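Local structure of putative transcriptional regulator (Bacillus cytotoxicus NVH 391-98, 3K4H) at residues G99-R104 with I108-N113. The protein is a putative LacI-family transcriptional regulator that probably controls gene expression in response to a glucose-containing sugar bound between its two lobes. Sequence-based numbering, arbitrary orientation.
Sequences GKPYDR and ITYVDN. With GLC (alpha-D-glucopyranose), chain C.
Gly99 N donates to Val111 O (2.7 Å) and, at the other end of the loop, Ile108 N donates to Arg104 O (3.1 Å), so that two backbone hydrogen bonds tie 99-104 to 108-113. Between these ties the ring of Tyr110 packs against the chain where it runs from Lys100 to Pro101. Pro101 CD and Lys100 CA both lie over one face of the phenol, offset toward the rim, at 3.5 Å and 4.2 Å respectively from the centroid of the Tyr110 ring, giving two CH-pi contacts. Tyr110 reaches this place because its CG sits between the backbone N and the carbonyl carbon (chi1 74°), which brings the ring alongside the Lys100 side chain. Pro101 CB packs on Ile108 CD1 at 3.6 Å, and CD1 also touches the Asp103 carbonyl oxygen and Arg104 CB. The loop links parallel neighbours 95-98 and 110-112 in one of the two lobes of a periplasmic-binding-protein-like fold, the architecture of LacI-family effector domains, and its beginning lines the sugar pocket. Gly99 CA packs against GLC O3 (3.3 Å), so that the glycine forms part of the pocket wall. Asp112, with CG anti to its own N (chi1 -162°), holds its carboxylate beside this glycine, and OD1 accepts a hydrogen bond from GLC O4 (3.0 Å). Asn113 OD1 lies beside GLC O6 at a separation too short to be trusted in detail. Asn113 ND2 donates to the carbonyls of Val245 and Ile274, an arrangement consistent with OD1 being the atom turned to the sugar. The Lys100 ammonium turns away from Asp112 to form a salt bridge with Asp148.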
ATOM      1  N   GLY A  99      -2.641  -5.653  -9.827  1.00 42.56           N
ATOM      2  CA  GLY A  99      -2.603  -4.213 -10.149  1.00 44.93           C
ATOM      3  C   GLY A  99      -3.737  -3.455  -9.467  1.00 47.91           C
ATOM      4  O   GLY A  99      -4.789  -4.023  -9.176  1.00 48.18           O
ATOM      5  N   LYS A 100      -3.521  -2.171  -9.192  1.00 50.07           N
ATOM      6  CA  LYS A 100      -4.550  -1.295  -8.652  1.00 51.43           C
ATOM      7  C   LYS A 100      -5.697  -1.108  -9.646  1.00 53.94           C
ATOM      8  O   LYS A 100      -5.468  -0.940 -10.844  1.00 53.51           O
ATOM      9  CB  LYS A 100      -3.933   0.048  -8.378  1.00 51.40           C
ATOM     10  CG  LYS A 100      -4.467   0.760  -7.184  1.00 70.47           C
ATOM     11  CD  LYS A 100      -3.605   1.975  -6.871  1.00 52.89           C
ATOM     12  CE  LYS A 100      -3.820   3.075  -7.883  1.00 70.42           C
ATOM     13  NZ  LYS A 100      -3.005   4.239  -7.500  1.00 54.31           N
ATOM     14  N   PRO A 101      -6.948  -1.141  -9.154  1.00 56.75           N
ATOM     15  CA  PRO A 101      -8.088  -0.834 -10.025  1.00 58.67           C
ATOM     16  C   PRO A 101      -8.255   0.661 -10.100  1.00 61.39           C
ATOM     17  O   PRO A 101      -7.885   1.360  -9.158  1.00 60.18           O
ATOM     18  CB  PRO A 101      -9.277  -1.461  -9.289  1.00 58.33           C
ATOM     19  CG  PRO A 101      -8.674  -2.202  -8.056  1.00 55.90           C
ATOM     20  CD  PRO A 101      -7.373  -1.549  -7.802  1.00 56.98           C
ATOM     21  N   TYR A 102      -8.803   1.166 -11.203  1.00 65.71           N
ATOM     22  CA  TYR A 102      -8.916   2.612 -11.332  1.00 69.83           C
ATOM     23  C   TYR A 102      -9.759   3.182 -10.195  1.00 72.31           C
ATOM     24  O   TYR A 102      -9.356   4.150  -9.533  1.00 72.89           O
ATOM     25  CB  TYR A 102      -9.466   3.056 -12.686  1.00 71.48           C
ATOM     26  CG  TYR A 102      -9.473   4.573 -12.814  1.00 89.28           C
ATOM     27  CD1 TYR A 102      -8.285   5.306 -12.683  1.00 72.78           C
ATOM     28  CD2 TYR A 102     -10.666   5.282 -13.033  1.00 73.05           C
ATOM     29  CE1 TYR A 102      -8.274   6.707 -12.782  1.00 89.46           C
ATOM     30  CE2 TYR A 102     -10.671   6.698 -13.138  1.00 89.36           C
ATOM     31  CZ  TYR A 102      -9.468   7.396 -13.008  1.00 73.30           C
ATOM     32  OH  TYR A 102      -9.437   8.765 -13.106  1.00 89.25           O
ATOM     33  N   ASP A 103     -10.911   2.548  -9.971  1.00 73.71           N
ATOM     34  CA  ASP A 103     -11.865   2.934  -8.934  1.00 74.96           C
ATOM     35  C   ASP A 103     -12.367   1.674  -8.206  1.00 75.45           C
ATOM     36  O   ASP A 103     -11.968   0.551  -8.559  1.00 75.31           O
ATOM     37  CB  ASP A 103     -13.045   3.681  -9.579  1.00 75.35           C
ATOM     38  CG  ASP A 103     -13.697   2.887 -10.729  1.00 85.41           C
ATOM     39  OD1 ASP A 103     -13.417   1.673 -10.890  1.00 75.38           O
ATOM     40  OD2 ASP A 103     -14.499   3.486 -11.473  1.00 75.49           O
ATOM     41  N   ARG A 104     -13.235   1.869  -7.207  1.00 75.57           N
ATOM     42  CA  ARG A 104     -13.888   0.769  -6.480  1.00 75.34           C
ATOM     43  C   ARG A 104     -12.900  -0.110  -5.720  1.00 74.33           C
ATOM     44  O   ARG A 104     -13.130  -1.321  -5.572  1.00 74.14           O
ATOM     45  CB  ARG A 104     -14.692  -0.134  -7.418  1.00 76.25           C
ATOM     46  CG  ARG A 104     -15.808   0.489  -8.199  1.00 87.64           C
ATOM     47  CD  ARG A 104     -16.143  -0.488  -9.306  1.00 78.24           C
ATOM     48  NE  ARG A 104     -17.540  -0.438  -9.737  1.00 88.42           N
ATOM     49  CZ  ARG A 104     -18.022  -1.097 -10.795  1.00 79.86           C
ATOM     50  NH1 ARG A 104     -17.214  -1.858 -11.543  1.00 88.39           N
ATOM     51  NH2 ARG A 104     -19.311  -0.983 -11.111  1.00 88.32           N
ATOM     52  N   ILE A 108     -13.249  -4.394  -5.271  1.00 56.96           N
ATOM     53  CA  ILE A 108     -12.403  -5.342  -5.997  1.00 54.43           C
ATOM     54  C   ILE A 108     -11.245  -5.846  -5.143  1.00 52.19           C
ATOM     55  O   ILE A 108     -10.580  -5.042  -4.472  1.00 51.72           O
ATOM     56  CB  ILE A 108     -11.836  -4.675  -7.255  1.00 54.45           C
ATOM     57  CG1 ILE A 108     -12.972  -4.162  -8.139  1.00 50.57           C
ATOM     58  CG2 ILE A 108     -10.913  -5.630  -8.040  1.00 50.47           C
ATOM     59  CD1 ILE A 108     -12.575  -2.975  -9.030  1.00 54.45           C
ATOM     60  N   THR A 109     -10.910  -7.116  -5.246  1.00 50.40           N
ATOM     61  CA  THR A 109      -9.751  -7.638  -4.544  1.00 49.29           C
ATOM     62  C   THR A 109      -8.555  -7.702  -5.449  1.00 48.21           C
ATOM     63  O   THR A 109      -8.615  -8.264  -6.483  1.00 48.20           O
ATOM     64  CB  THR A 109      -9.987  -9.021  -4.107  1.00 49.22           C
ATOM     65  OG1 THR A 109     -11.272  -9.085  -3.525  1.00 60.33           O
ATOM     66  CG2 THR A 109      -9.011  -9.383  -3.099  1.00 58.74           C
ATOM     67  N   TYR A 110      -7.462  -7.104  -5.050  1.00 47.09           N
ATOM     68  CA  TYR A 110      -6.335  -7.018  -5.905  1.00 46.39           C
ATOM     69  C   TYR A 110      -5.018  -7.204  -5.220  1.00 44.70           C
ATOM     70  O   TYR A 110      -4.939  -7.053  -4.063  1.00 43.01           O
ATOM     71  CB  TYR A 110      -6.406  -5.730  -6.676  1.00 46.58           C
ATOM     72  CG  TYR A 110      -6.088  -4.522  -5.904  1.00 55.37           C
ATOM     73  CD1 TYR A 110      -4.807  -4.148  -5.713  1.00 46.77           C
ATOM     74  CD2 TYR A 110      -7.067  -3.726  -5.405  1.00 47.22           C
ATOM     75  CE1 TYR A 110      -4.509  -3.057  -5.038  1.00 55.55           C
ATOM     76  CE2 TYR A 110      -6.773  -2.626  -4.716  1.00 56.06           C
ATOM     77  CZ  TYR A 110      -5.489  -2.293  -4.532  1.00 47.70           C
ATOM     78  OH  TYR A 110      -5.169  -1.173  -3.838  1.00 56.57           O
ATOM     79  N   VAL A 111      -4.003  -7.589  -5.970  1.00 44.25           N
ATOM     80  CA  VAL A 111      -2.648  -7.772  -5.501  1.00 43.66           C
ATOM     81  C   VAL A 111      -1.741  -6.811  -6.226  1.00 44.78           C
ATOM     82  O   VAL A 111      -1.899  -6.613  -7.371  1.00 45.67           O
ATOM     83  CB  VAL A 111      -2.186  -9.139  -5.779  1.00 42.85           C
ATOM     84  CG1 VAL A 111      -0.919  -9.341  -5.178  1.00 32.03           C
ATOM     85  CG2 VAL A 111      -3.103 -10.067  -5.225  1.00 32.62           C
ATOM     86  N   ASP A 112      -0.859  -6.127  -5.538  1.00 44.99           N
ATOM     87  CA  ASP A 112      -0.060  -5.123  -6.186  1.00 45.51           C
ATOM     88  C   ASP A 112       1.179  -4.853  -5.429  1.00 44.75           C
ATOM     89  O   ASP A 112       1.330  -5.341  -4.391  1.00 45.73           O
ATOM     90  CB  ASP A 112      -0.863  -3.865  -6.320  1.00 47.05           C
ATOM     91  CG  ASP A 112      -0.316  -2.934  -7.314  1.00 57.78           C
ATOM     92  OD1 ASP A 112       0.474  -3.342  -8.130  1.00 47.45           O
ATOM     93  OD2 ASP A 112      -0.687  -1.783  -7.287  1.00 48.65           O
ATOM     94  N   ASN A 113       2.111  -4.137  -6.003  1.00 43.73           N
ATOM     95  CA  ASN A 113       3.200  -3.584  -5.252  1.00 43.61           C
ATOM     96  C   ASN A 113       2.891  -2.146  -4.982  1.00 43.52           C
ATOM     97  O   ASN A 113       2.101  -1.588  -5.641  1.00 43.66           O
ATOM     98  CB  ASN A 113       4.472  -3.575  -6.029  1.00 43.50           C
ATOM     99  CG  ASN A 113       4.734  -4.808  -6.714  1.00 39.28           C
ATOM    100  OD1 ASN A 113       4.454  -4.939  -7.858  1.00 42.90           O
ATOM    101  ND2 ASN A 113       5.369  -5.696  -6.056  1.00 43.45           N
TER
HETATM  102  C1  GLC C   2       1.833  -6.242 -13.519  0.80 64.38           C
HETATM  103  C2  GLC C   2       0.343  -5.978 -13.580  0.80 67.12           C
HETATM  104  C3  GLC C   2       0.121  -4.595 -12.991  0.80 63.80           C
HETATM  105  C4  GLC C   2       0.645  -4.531 -11.544  0.80 66.70           C
HETATM  106  C5  GLC C   2       2.081  -4.995 -11.477  0.80 63.54           C
HETATM  107  C6  GLC C   2       2.497  -5.082 -10.029  0.80 66.30           C
HETATM  108  O2  GLC C   2      -0.064  -6.005 -14.929  0.80 64.29           O
HETATM  109  O3  GLC C   2      -1.247  -4.295 -13.155  0.80 67.39           O
HETATM  110  O4  GLC C   2       0.746  -3.220 -11.090  0.80 62.79           O
HETATM  111  O5  GLC C   2       2.259  -6.231 -12.161  0.80 67.28           O
HETATM  112  O6  GLC C   2       3.411  -4.038  -9.828  0.80 63.06           O